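Local structure of tyrosine-protein phosphatase non-receptor type 18 (Homo sapiens, 2OC3) at residues 176-181 and 193-198; 115-120 and 159-164; 214-219 and 248-253; 63-68 and 144-149. The protein removes phosphate from phosphotyrosine in proteins, acting on autophosphorylated tyrosine kinases; the chain described here is its catalytic domain. One frame throughout, in Å; residues are numbered along the deposited sequence. Where two conformers were deposited one is given.

Contact 1 (176-181 and 193-198); sequences MLRTLK and QLQYMS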
# COMPACT_ATOMS: atom_id res chain seq x y z
N MET A 176 -9.31 0.82 12.51
CA MET A 176 -9.88 2.16 12.66
C MET A 176 -10.26 2.68 11.27
O MET A 176 -9.49 2.51 10.30
CB MET A 176 -8.86 3.08 13.31
CG MET A 176 -9.10 4.55 13.16
SD MET A 176 -10.55 5.07 14.04
CE MET A 176 -9.92 5.13 15.69
N LEU A 177 -11.41 3.34 11.17
CA LEU A 177 -11.84 4.05 9.95
C LEU A 177 -12.01 5.51 10.30
O LEU A 177 -12.85 5.85 11.12
CB LEU A 177 -13.16 3.51 9.44
CG LEU A 177 -13.78 4.25 8.22
CD1 LEU A 177 -12.93 4.22 6.99
CD2 LEU A 177 -15.18 3.70 7.87
N ARG A 178 -11.22 6.41 9.68
CA ARG A 178 -11.36 7.82 9.81
C ARG A 178 -11.97 8.42 8.56
O ARG A 178 -11.57 8.11 7.44
CB ARG A 178 -10.01 8.49 10.08
CG ARG A 178 -9.26 7.94 11.29
CD ARG A 178 -8.13 8.82 11.74
NE ARG A 178 -7.51 8.31 12.98
CZ ARG A 178 -6.59 7.35 13.00
NH1 ARG A 178 -6.10 6.86 11.89
NH2 ARG A 178 -6.11 6.89 14.16
N THR A 179 -12.93 9.31 8.74
CA THR A 179 -13.57 10.02 7.67
C THR A 179 -12.96 11.41 7.73
O THR A 179 -13.10 12.13 8.76
CB THR A 179 -15.10 10.11 7.92
OG1 THR A 179 -15.61 8.77 8.08
CG2 THR A 179 -15.80 10.81 6.77
N LEU A 180 -12.27 11.80 6.66
CA LEU A 180 -11.54 13.03 6.62
C LEU A 180 -12.16 13.96 5.59
O LEU A 180 -12.69 13.49 4.58
CB LEU A 180 -10.09 12.77 6.19
CG LEU A 180 -9.31 11.80 7.05
CD1 LEU A 180 -7.86 11.58 6.49
CD2 LEU A 180 -9.23 12.33 8.49
N LYS A 181 -12.05 15.26 5.85
CA LYS A 181 -12.35 16.30 4.87
C LYS A 181 -11.00 16.91 4.54
O LYS A 181 -10.29 17.35 5.45
CB LYS A 181 -13.29 17.39 5.42
CG LYS A 181 -13.42 18.59 4.46
CD LYS A 181 -14.58 19.52 4.80
CE LYS A 181 -14.43 20.04 6.17
NZ LYS A 181 -15.43 21.16 6.44
N GLN A 193 -9.71 6.95 5.54
CA GLN A 193 -8.45 6.28 5.92
C GLN A 193 -8.73 5.12 6.83
O GLN A 193 -9.40 5.27 7.88
CB GLN A 193 -7.54 7.26 6.64
CG GLN A 193 -6.16 6.68 7.02
CD GLN A 193 -5.67 7.11 8.39
OE1 GLN A 193 -6.45 7.56 9.21
NE2 GLN A 193 -4.36 7.02 8.62
N LEU A 194 -8.28 3.95 6.42
CA LEU A 194 -8.37 2.78 7.23
C LEU A 194 -7.01 2.49 7.81
O LEU A 194 -6.05 2.50 7.06
CB LEU A 194 -8.84 1.60 6.42
CG LEU A 194 -10.31 1.58 5.98
CD1 LEU A 194 -10.54 0.85 4.62
CD2 LEU A 194 -11.16 0.99 7.07
N GLN A 195 -6.93 2.26 9.12
CA GLN A 195 -5.64 2.04 9.77
C GLN A 195 -5.69 0.73 10.51
O GLN A 195 -6.58 0.51 11.32
CB GLN A 195 -5.29 3.18 10.74
CG GLN A 195 -3.84 3.00 11.27
CD GLN A 195 -3.43 3.98 12.33
OE1 GLN A 195 -4.20 4.88 12.72
NE2 GLN A 195 -2.19 3.82 12.83
N TYR A 196 -4.77 -0.16 10.22
CA TYR A 196 -4.59 -1.43 10.92
C TYR A 196 -3.77 -1.09 12.17
O TYR A 196 -2.70 -0.45 12.07
CB TYR A 196 -3.86 -2.45 10.01
CG TYR A 196 -4.04 -3.85 10.49
CD1 TYR A 196 -4.96 -4.68 9.89
CD2 TYR A 196 -3.36 -4.34 11.59
CE1 TYR A 196 -5.19 -5.97 10.38
CE2 TYR A 196 -3.59 -5.61 12.09
CZ TYR A 196 -4.50 -6.42 11.48
OH TYR A 196 -4.75 -7.70 11.99
N MET A 197 -4.30 -1.46 13.34
CA MET A 197 -3.84 -0.88 14.61
C MET A 197 -2.95 -1.78 15.46
O MET A 197 -2.41 -1.29 16.45
CB MET A 197 -5.06 -0.48 15.48
CG MET A 197 -5.99 0.48 14.77
SD MET A 197 -5.27 2.04 14.29
CE MET A 197 -5.14 2.80 15.93
N SER A 198 -2.78 -3.05 15.08
CA SER A 198 -2.10 -4.04 15.91
C SER A 198 -1.14 -4.96 15.18
O SER A 198 -0.80 -6.02 15.67
CB SER A 198 -3.16 -4.87 16.60
OG SER A 198 -3.89 -5.56 15.60
O HOH W 1 -3.71 6.10 15.26

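Contact 2 (115-120 and 159-164); sequences TLLDFW and GLFCIT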
# COMPACT_ATOMS: atom_id res chain seq x y z
N THR A 115 7.84 15.25 4.27
CA THR A 115 7.13 14.76 3.08
C THR A 115 5.60 14.67 3.25
O THR A 115 4.91 14.19 2.36
CB THR A 115 7.67 13.45 2.54
OG1 THR A 115 7.31 12.38 3.42
CG2 THR A 115 9.19 13.50 2.34
N LEU A 116 5.06 15.19 4.35
CA LEU A 116 3.61 15.25 4.57
C LEU A 116 2.89 15.94 3.42
O LEU A 116 1.87 15.50 2.92
CB LEU A 116 3.26 15.98 5.87
CG LEU A 116 3.50 15.24 7.18
CD1 LEU A 116 3.04 16.15 8.34
CD2 LEU A 116 2.71 13.93 7.26
N LEU A 117 3.44 17.07 3.00
CA LEU A 117 2.85 17.83 1.91
C LEU A 117 2.85 16.97 0.63
O LEU A 117 1.87 16.96 -0.15
CB LEU A 117 3.58 19.19 1.71
CG LEU A 117 3.17 19.98 0.47
CD1 LEU A 117 1.68 20.28 0.50
CD2 LEU A 117 3.96 21.29 0.44
N ASP A 118 3.96 16.27 0.38
CA ASP A 118 4.04 15.43 -0.81
C ASP A 118 3.03 14.27 -0.80
O ASP A 118 2.44 13.91 -1.82
CB ASP A 118 5.45 14.92 -1.01
CG ASP A 118 6.45 16.05 -1.27
OD1 ASP A 118 6.04 17.11 -1.81
OD2 ASP A 118 7.65 15.83 -0.93
N PHE A 119 2.84 13.68 0.37
CA PHE A 119 1.82 12.66 0.55
C PHE A 119 0.43 13.17 0.16
O PHE A 119 -0.30 12.53 -0.58
CB PHE A 119 1.83 12.16 2.00
CG PHE A 119 0.83 11.12 2.28
CD1 PHE A 119 1.14 9.78 2.07
CD2 PHE A 119 -0.40 11.45 2.82
CE1 PHE A 119 0.21 8.78 2.39
CE2 PHE A 119 -1.33 10.47 3.11
CZ PHE A 119 -1.03 9.14 2.87
N TRP A 120 0.08 14.37 0.62
CA TRP A 120 -1.24 14.94 0.23
C TRP A 120 -1.29 15.35 -1.24
O TRP A 120 -2.31 15.20 -1.88
CB TRP A 120 -1.67 16.06 1.18
CG TRP A 120 -2.12 15.50 2.50
CD1 TRP A 120 -1.50 15.64 3.71
CD2 TRP A 120 -3.27 14.68 2.72
NE1 TRP A 120 -2.19 14.93 4.66
CE2 TRP A 120 -3.30 14.36 4.10
CE3 TRP A 120 -4.29 14.20 1.91
CZ2 TRP A 120 -4.31 13.56 4.67
CZ3 TRP A 120 -5.31 13.43 2.50
CH2 TRP A 120 -5.27 13.11 3.86
N GLY A 159 1.10 22.63 4.55
CA GLY A 159 1.19 23.47 3.39
C GLY A 159 -0.19 24.02 3.07
O GLY A 159 -0.91 24.50 3.95
N LEU A 160 -0.55 23.88 1.80
CA LEU A 160 -1.81 24.37 1.30
C LEU A 160 -3.03 23.43 1.55
O LEU A 160 -4.13 23.74 1.11
CB LEU A 160 -1.67 24.61 -0.21
CG LEU A 160 -0.69 25.71 -0.66
CD1 LEU A 160 -0.64 25.72 -2.19
CD2 LEU A 160 -1.12 27.07 -0.12
N PHE A 161 -2.82 22.32 2.26
CA PHE A 161 -3.89 21.36 2.61
C PHE A 161 -4.37 21.55 4.03
O PHE A 161 -3.56 21.66 4.93
CB PHE A 161 -3.39 19.92 2.43
CG PHE A 161 -3.10 19.56 1.04
CD1 PHE A 161 -4.07 19.03 0.21
CD2 PHE A 161 -1.84 19.76 0.51
CE1 PHE A 161 -3.77 18.73 -1.12
CE2 PHE A 161 -1.54 19.41 -0.81
CZ PHE A 161 -2.52 18.92 -1.61
N CYS A 162 -5.68 21.53 4.24
CA CYS A 162 -6.29 21.58 5.54
C CYS A 162 -7.07 20.28 5.69
O CYS A 162 -7.99 20.02 4.89
CB CYS A 162 -7.19 22.80 5.67
SG CYS A 162 -8.00 22.87 7.27
N ILE A 163 -6.66 19.46 6.64
CA ILE A 163 -7.28 18.18 6.91
C ILE A 163 -8.15 18.30 8.17
O ILE A 163 -7.67 18.76 9.20
CB ILE A 163 -6.22 17.06 7.14
CG1 ILE A 163 -5.06 17.20 6.15
CG2 ILE A 163 -6.89 15.66 7.11
CD1 ILE A 163 -5.46 17.02 4.71
N THR A 164 -9.42 17.91 8.05
CA THR A 164 -10.37 17.93 9.16
C THR A 164 -10.92 16.55 9.42
O THR A 164 -11.23 15.82 8.51
CB THR A 164 -11.53 18.88 8.83
OG1 THR A 164 -11.01 20.20 8.60
CG2 THR A 164 -12.52 18.95 9.95

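Contact 3 (214-219 and 248-253); sequences MVEEAR and YVRQLL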
# COMPACT_ATOMS: atom_id res chain seq x y z
N MET A 214 -10.85 -5.19 6.59
CA MET A 214 -10.29 -3.90 6.15
C MET A 214 -10.39 -3.74 4.63
O MET A 214 -10.77 -2.68 4.14
CB MET A 214 -8.85 -3.79 6.65
CG MET A 214 -8.19 -2.48 6.35
SD MET A 214 -6.38 -2.62 6.63
CE MET A 214 -5.87 -0.88 6.61
N VAL A 215 -9.99 -4.79 3.91
CA VAL A 215 -10.04 -4.79 2.45
C VAL A 215 -11.49 -4.71 1.96
O VAL A 215 -11.80 -3.94 1.06
CB VAL A 215 -9.31 -6.00 1.86
CG1 VAL A 215 -9.59 -6.10 0.36
CG2 VAL A 215 -7.82 -5.85 2.08
N GLU A 216 -12.37 -5.48 2.59
CA GLU A 216 -13.78 -5.44 2.23
C GLU A 216 -14.36 -4.03 2.38
O GLU A 216 -15.08 -3.52 1.51
CB GLU A 216 -14.59 -6.44 3.08
CG GLU A 216 -14.26 -7.92 2.81
CD GLU A 216 -14.64 -8.87 3.91
OE1 GLU A 216 -15.18 -8.45 4.96
OE2 GLU A 216 -14.36 -10.08 3.73
N GLU A 217 -14.06 -3.38 3.50
CA GLU A 217 -14.56 -2.03 3.71
C GLU A 217 -13.92 -1.04 2.75
O GLU A 217 -14.60 -0.16 2.21
CB GLU A 217 -14.31 -1.61 5.15
CG GLU A 217 -14.75 -0.16 5.45
CD GLU A 217 -16.23 0.15 5.21
OE1 GLU A 217 -17.09 -0.74 5.32
OE2 GLU A 217 -16.56 1.32 4.93
N ALA A 218 -12.62 -1.15 2.49
CA ALA A 218 -11.99 -0.25 1.53
C ALA A 218 -12.69 -0.31 0.19
O ALA A 218 -12.85 0.69 -0.47
CB ALA A 218 -10.50 -0.60 1.34
N ARG A 219 -13.03 -1.53 -0.22
CA ARG A 219 -13.68 -1.70 -1.52
C ARG A 219 -15.08 -1.13 -1.54
O ARG A 219 -15.52 -0.61 -2.58
CB ARG A 219 -13.66 -3.16 -1.93
CG ARG A 219 -12.31 -3.56 -2.57
CD ARG A 219 -12.25 -3.03 -3.96
NE ARG A 219 -10.90 -3.07 -4.50
CZ ARG A 219 -10.51 -2.38 -5.55
NH1 ARG A 219 -11.34 -1.54 -6.18
NH2 ARG A 219 -9.24 -2.49 -5.97
N TYR A 248 -5.93 -7.63 -4.82
CA TYR A 248 -5.84 -8.12 -6.21
C TYR A 248 -6.53 -9.49 -6.35
O TYR A 248 -7.37 -9.71 -7.27
CB TYR A 248 -4.37 -8.18 -6.60
CG TYR A 248 -4.08 -8.56 -8.04
CD1 TYR A 248 -3.71 -7.58 -8.97
CD2 TYR A 248 -4.06 -9.89 -8.44
CE1 TYR A 248 -3.40 -7.92 -10.28
CE2 TYR A 248 -3.76 -10.24 -9.75
CZ TYR A 248 -3.44 -9.24 -10.65
OH TYR A 248 -3.11 -9.54 -11.97
N VAL A 249 -6.18 -10.42 -5.47
CA VAL A 249 -6.76 -11.77 -5.53
C VAL A 249 -8.26 -11.73 -5.25
O VAL A 249 -9.05 -12.44 -5.90
CB VAL A 249 -6.01 -12.75 -4.63
CG1 VAL A 249 -6.68 -14.15 -4.68
CG2 VAL A 249 -4.54 -12.82 -5.05
N ARG A 250 -8.69 -10.88 -4.33
CA ARG A 250 -10.11 -10.77 -4.04
C ARG A 250 -10.86 -10.20 -5.24
O ARG A 250 -11.98 -10.61 -5.50
CB ARG A 250 -10.33 -9.89 -2.82
CG ARG A 250 -11.77 -9.81 -2.35
CD ARG A 250 -11.87 -9.21 -0.97
NE ARG A 250 -13.28 -9.05 -0.60
CZ ARG A 250 -14.02 -8.00 -0.94
NH1 ARG A 250 -13.56 -6.97 -1.61
NH2 ARG A 250 -15.31 -7.97 -0.56
N GLN A 251 -10.28 -9.26 -5.96
CA GLN A 251 -10.92 -8.73 -7.15
C GLN A 251 -11.05 -9.82 -8.21
O GLN A 251 -12.11 -9.91 -8.86
CB GLN A 251 -10.18 -7.53 -7.68
CG GLN A 251 -10.27 -6.32 -6.74
CD GLN A 251 -11.71 -5.90 -6.47
OE1 GLN A 251 -12.36 -6.32 -5.49
NE2 GLN A 251 -12.20 -5.04 -7.34
N LEU A 252 -10.04 -10.65 -8.38
CA LEU A 252 -10.16 -11.80 -9.31
C LEU A 252 -11.31 -12.69 -8.89
O LEU A 252 -12.12 -13.14 -9.71
CB LEU A 252 -8.88 -12.63 -9.37
CG LEU A 252 -7.65 -11.99 -10.03
CD1 LEU A 252 -6.46 -12.98 -9.93
CD2 LEU A 252 -7.95 -11.54 -11.46
N LEU A 253 -11.40 -12.98 -7.61
CA LEU A 253 -12.42 -13.90 -7.09
C LEU A 253 -13.81 -13.35 -7.33
O LEU A 253 -14.70 -14.05 -7.85
CB LEU A 253 -12.21 -14.11 -5.59
CG LEU A 253 -13.10 -15.09 -4.87
CD1 LEU A 253 -12.85 -16.49 -5.40
CD2 LEU A 253 -12.83 -15.01 -3.38
O HOH W 2 -16.49 -5.09 -0.49
O HOH W 3 -13.88 -10.96 1.35

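Contact 4 (63-68 and 144-149); sequences KNRYKD and RCERYW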
# COMPACT_ATOMS: atom_id res chain seq x y z
N LYS A 63 14.19 12.56 1.38
CA LYS A 63 12.76 12.24 1.25
C LYS A 63 12.47 10.75 1.39
O LYS A 63 11.30 10.36 1.28
CB LYS A 63 12.19 12.80 -0.06
CG LYS A 63 12.41 14.27 -0.27
CD LYS A 63 11.99 14.70 -1.65
CE LYS A 63 12.34 16.15 -1.99
NZ LYS A 63 12.07 16.40 -3.46
N ASN A 64 13.49 9.92 1.60
CA ASN A 64 13.34 8.48 1.80
C ASN A 64 13.46 8.16 3.28
O ASN A 64 14.44 8.53 3.91
CB ASN A 64 14.43 7.74 1.04
CG ASN A 64 14.35 8.04 -0.43
OD1 ASN A 64 13.26 8.12 -0.99
ND2 ASN A 64 15.52 8.27 -1.07
N ARG A 65 12.49 7.41 3.81
CA ARG A 65 12.52 7.00 5.21
C ARG A 65 13.66 6.04 5.51
O ARG A 65 14.26 6.09 6.63
CB ARG A 65 11.17 6.39 5.59
CG ARG A 65 11.03 5.95 7.04
CD ARG A 65 9.61 5.55 7.39
NE ARG A 65 8.75 6.69 7.55
CZ ARG A 65 8.69 7.46 8.63
NH1 ARG A 65 9.51 7.26 9.67
NH2 ARG A 65 7.83 8.45 8.64
N TYR A 66 13.95 5.14 4.58
CA TYR A 66 14.97 4.07 4.74
C TYR A 66 15.96 4.16 3.58
O TYR A 66 15.54 4.23 2.41
CB TYR A 66 14.31 2.72 4.79
CG TYR A 66 13.32 2.57 5.94
CD1 TYR A 66 13.78 2.44 7.26
CD2 TYR A 66 11.96 2.60 5.71
CE1 TYR A 66 12.92 2.33 8.30
CE2 TYR A 66 11.08 2.46 6.75
CZ TYR A 66 11.56 2.34 8.03
OH TYR A 66 10.65 2.21 9.07
N LYS A 67 17.26 4.07 3.87
CA LYS A 67 18.27 4.16 2.80
C LYS A 67 18.21 3.00 1.81
O LYS A 67 18.66 3.14 0.65
CB LYS A 67 19.67 4.25 3.42
CG LYS A 67 19.89 5.50 4.27
CD LYS A 67 21.35 5.56 4.79
N ASP A 68 17.71 1.85 2.25
CA ASP A 68 17.69 0.68 1.40
C ASP A 68 16.35 0.46 0.70
O ASP A 68 16.15 -0.60 0.10
CB ASP A 68 18.10 -0.59 2.17
CG ASP A 68 17.16 -0.97 3.31
OD1 ASP A 68 16.45 -0.09 3.84
OD2 ASP A 68 17.14 -2.16 3.70
N ARG A 144 7.67 5.29 13.00
CA ARG A 144 7.44 4.56 11.76
C ARG A 144 6.60 5.35 10.74
O ARG A 144 6.67 5.06 9.53
CB ARG A 144 6.75 3.23 12.09
CG ARG A 144 7.65 2.26 12.83
CD ARG A 144 8.84 1.79 11.98
NE ARG A 144 9.61 0.77 12.69
CZ ARG A 144 10.92 0.54 12.52
NH1 ARG A 144 11.66 1.27 11.69
NH2 ARG A 144 11.48 -0.41 13.23
N CYS A 145 5.83 6.34 11.18
CA CYS A 145 5.04 7.15 10.29
C CYS A 145 4.63 8.42 10.99
O CYS A 145 4.14 8.32 12.13
CB CYS A 145 3.79 6.38 9.87
SG CYS A 145 2.75 7.16 8.60
N GLU A 146 4.71 9.56 10.30
CA GLU A 146 4.11 10.77 10.83
C GLU A 146 2.59 10.77 10.73
O GLU A 146 2.02 10.27 9.74
CB GLU A 146 4.68 12.00 10.15
CG GLU A 146 6.14 12.18 10.41
CD GLU A 146 6.45 12.37 11.90
OE1 GLU A 146 5.84 13.28 12.50
OE2 GLU A 146 7.22 11.58 12.45
N ARG A 147 1.93 11.37 11.71
CA ARG A 147 0.49 11.55 11.64
C ARG A 147 0.20 12.57 10.55
O ARG A 147 0.68 13.73 10.60
CB ARG A 147 -0.07 12.04 12.98
CG ARG A 147 -1.52 12.42 12.86
CD ARG A 147 -2.18 12.54 14.20
NE ARG A 147 -1.62 13.63 15.01
CZ ARG A 147 -1.96 14.91 14.89
NH1 ARG A 147 -2.82 15.33 13.95
NH2 ARG A 147 -1.41 15.83 15.70
N TYR A 148 -0.60 12.16 9.58
CA TYR A 148 -1.04 13.03 8.49
C TYR A 148 -2.52 13.32 8.50
O TYR A 148 -3.01 14.05 7.64
CB TYR A 148 -0.63 12.41 7.18
CG TYR A 148 -1.13 10.98 6.97
CD1 TYR A 148 -2.44 10.73 6.50
CD2 TYR A 148 -0.29 9.89 7.18
CE1 TYR A 148 -2.91 9.47 6.29
CE2 TYR A 148 -0.78 8.57 6.99
CZ TYR A 148 -2.08 8.38 6.51
OH TYR A 148 -2.55 7.12 6.26
N TRP A 149 -3.23 12.72 9.44
CA TRP A 149 -4.68 12.91 9.64
C TRP A 149 -4.89 13.86 10.82
O TRP A 149 -4.01 14.05 11.66
CB TRP A 149 -5.36 11.56 9.88
CG TRP A 149 -4.85 10.83 11.07
CD1 TRP A 149 -5.34 10.90 12.33
CD2 TRP A 149 -3.72 9.91 11.13
NE1 TRP A 149 -4.60 10.13 13.18
CE2 TRP A 149 -3.59 9.51 12.47
CE3 TRP A 149 -2.80 9.40 10.19
CZ2 TRP A 149 -2.65 8.62 12.89
CZ3 TRP A 149 -1.82 8.53 10.63
CH2 TRP A 149 -1.73 8.16 11.97
O HOH W 4 8.64 10.13 10.83

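Contact 1 (176-181 and 193-198)
R178 lies alongside Q193 and crosses Q195, taking both side-chain oxygens at the edge of its guanidinium, in plane. NH1 donates to Q193 OE1 at 2.8 Å and to Q195 OE1 at 2.9 Å. NH2 adds a third bond to Q195 OE1, at 3.1 Å and more bent (141°), so R178 holds Q195 end-on with two nitrogens on one oxygen. R178 CG stands anti to the carbonyl carbon (chi1 -55°) and the chain then runs straight to NE, which carries the head alongside Q193. R178 NE forms a salt bridge with E168. Water 1 also donates to Q195 OE1. These strands form the antiparallel hairpin 175-184/187-196 within the large mixed sheet of the phosphatase domain. M176/Q195 and R178/Q193 are hydrogen-bonded pairs, with R178 N to Q193 O at 2.8 Å. Between them L177 and L194 form a non-hydrogen-bonded pair and turn to the other face, where helix 209-222 packs. There L177 CD1 meets L194 CD2 at 3.7 Å. With an alanine in place of R178, both glutamine oxygens would probably lose their charged donor, and E168 its mate. On the arginine face M176 CB touches M197 SD at 3.9 Å.

Contact 2 (115-120 and 159-164)
W120 and L117 of helix 116-125 pack on F161 and I163 at the start of strand 161-170. This is helix-on-sheet packing in the phosphatase domain, near the edge strand 156-158 of the mixed sheet and away from the active site. The short helix and strand segments run nearly at right angles (81°).

Two CH-pi contacts carry the centre. W120 CB sits over the middle of the F161 ring, 3.7 Å from its centroid and almost on the ring normal. I163 CD1 lies over the six-membered ring of W120, 3.6 Å from that centroid. W120 CG is anti to its own carbonyl carbon (chi1 -74°), which swings the indole past F161 and lays one face on I163. The two aromatic rings themselves meet obliquely, with planes 33° apart. F161 also stacks with F184 on strand 175-184.

Apolar contact fills the side nearer G159. L117 CD1 comes to the edge of the F161 ring, in its plane. A smaller residue such as alanine in place of this phenylalanine is likely to leave a gap under W120 CB and beside L117 CD1, and to cost F184 its stacking partner.

Backbone shape matters at the turn before the strand. G159 has a positive phi, and a CB there would clash with L117. As it stands, L117 CD1 comes within 4.3 Å of G159 CA.

Contact 3 (214-219 and 248-253)
R250 CG lies anti to the backbone N (chi1 -174°), and the chain stays extended to NE, which sends the guanidinium across to E216 and R219. The bends at chi2 of R219 (-76°) and of Q251 turn the guanidinium of one and the amide of the other face to face. This is helix-helix packing on the surface of the phosphatase domain, between helices 209-222 and 238-254. Helix 238-254 begins at the end of the loop carrying C233, the predicted nucleophile. The short segments cross at -66°, with axes 11.4 Å apart.

The guanidinium of R219 and the amide of Q251 are stacked, nearly parallel to each other. Q251 NE2 sits over the centre of the guanidinium, and R219 NE is 3.5 Å from Q251 CD. The two side chains come from opposite directions. The polar end of R219 is turned to D247, with which its NH2 forms a salt bridge. That bond probably helps to set the plane on which Q251 lies.

E216 CG lies over one face of the R250 guanidinium, 3.5 Å from R250 NH2, while R219 CG comes to the edge. V215 CG1 packs more loosely on the aliphatic part, at R250 CD.

The carboxylate of E216 is close to R250 but forms no salt bridge with it. Waters make the polar links instead. Water 2 donates to E216 O and accepts from R250 NH2. Water 3 lies in the guanidinium plane, accepting from R250 NE at 2.8 Å and donating to E216 OE2 at 2.6 Å.

Contact 4 (63-68 and 144-149)
R144 meets the loop 63-68 twice, once with its side chain and once with its carbonyl. Its chain bends at chi2 (-66°), which brings the guanidinium round to Y66 although the CB points away from that loop. R144 NH1 donates to Y66 OH at 3.0 Å. The bond is bent (133°), and the hydroxyl is tilted out of the guanidinium plane. R144 NH1 stands at the edge of the tyrosine ring, near its plane, and the two side chains cross at about a right angle. R144 O lies over the centre of the R65 guanidinium, 3.3 Å from R65 CZ. It therefore faces the flat of the group, not an N-H. R65 NE is bonded to G110 O instead.

C145 continues along the same face, with its CA 3.5 Å from R65 NH2. E146 comes next, joined to R65 through water 4. The water accepts from R65 NH2 at 2.9 Å and donates to E146 OE2 at 2.6 Å. E146 OE2 also has a salt bridge to K143.

S234 ties the two loops together, since S234 OG is hydrogen-bonded to both Y66 OH and R144 O. S234 belongs to the signature phosphate-binding loop of protein tyrosine phosphatases, assigned to substrate binding by similarity. Segment 63-68 carries the KNRYxD motif of the phosphotyrosine-recognition loop, and as in relatives Y66 probably lines the substrate pocket.

How the contacts relate
Contact 4 lies closest to catalysis, probably at the pocket wall: its recognition-loop residue Y66 has its side chain about 3 Å from that of S234, in the loop assigned to substrate binding by similarity. In contact 1 the Q195 side chain is about 9 Å from that of R239 and about 10 Å from that of C233, the predicted nucleophile. Contacts 1 and 4 meet where Q193 NE2 reaches Y148 OH at 3.0 Å and W149 packs on R178. Contact 2 joins contact 1 through neighbouring strands, with T164 N 2.8 Å from K181 O, and contact 4 through W120 and Y148. Contact 3 lies behind the hairpin, where M214 and A218 pack on L194. It touches neither contact 2 nor contact 4.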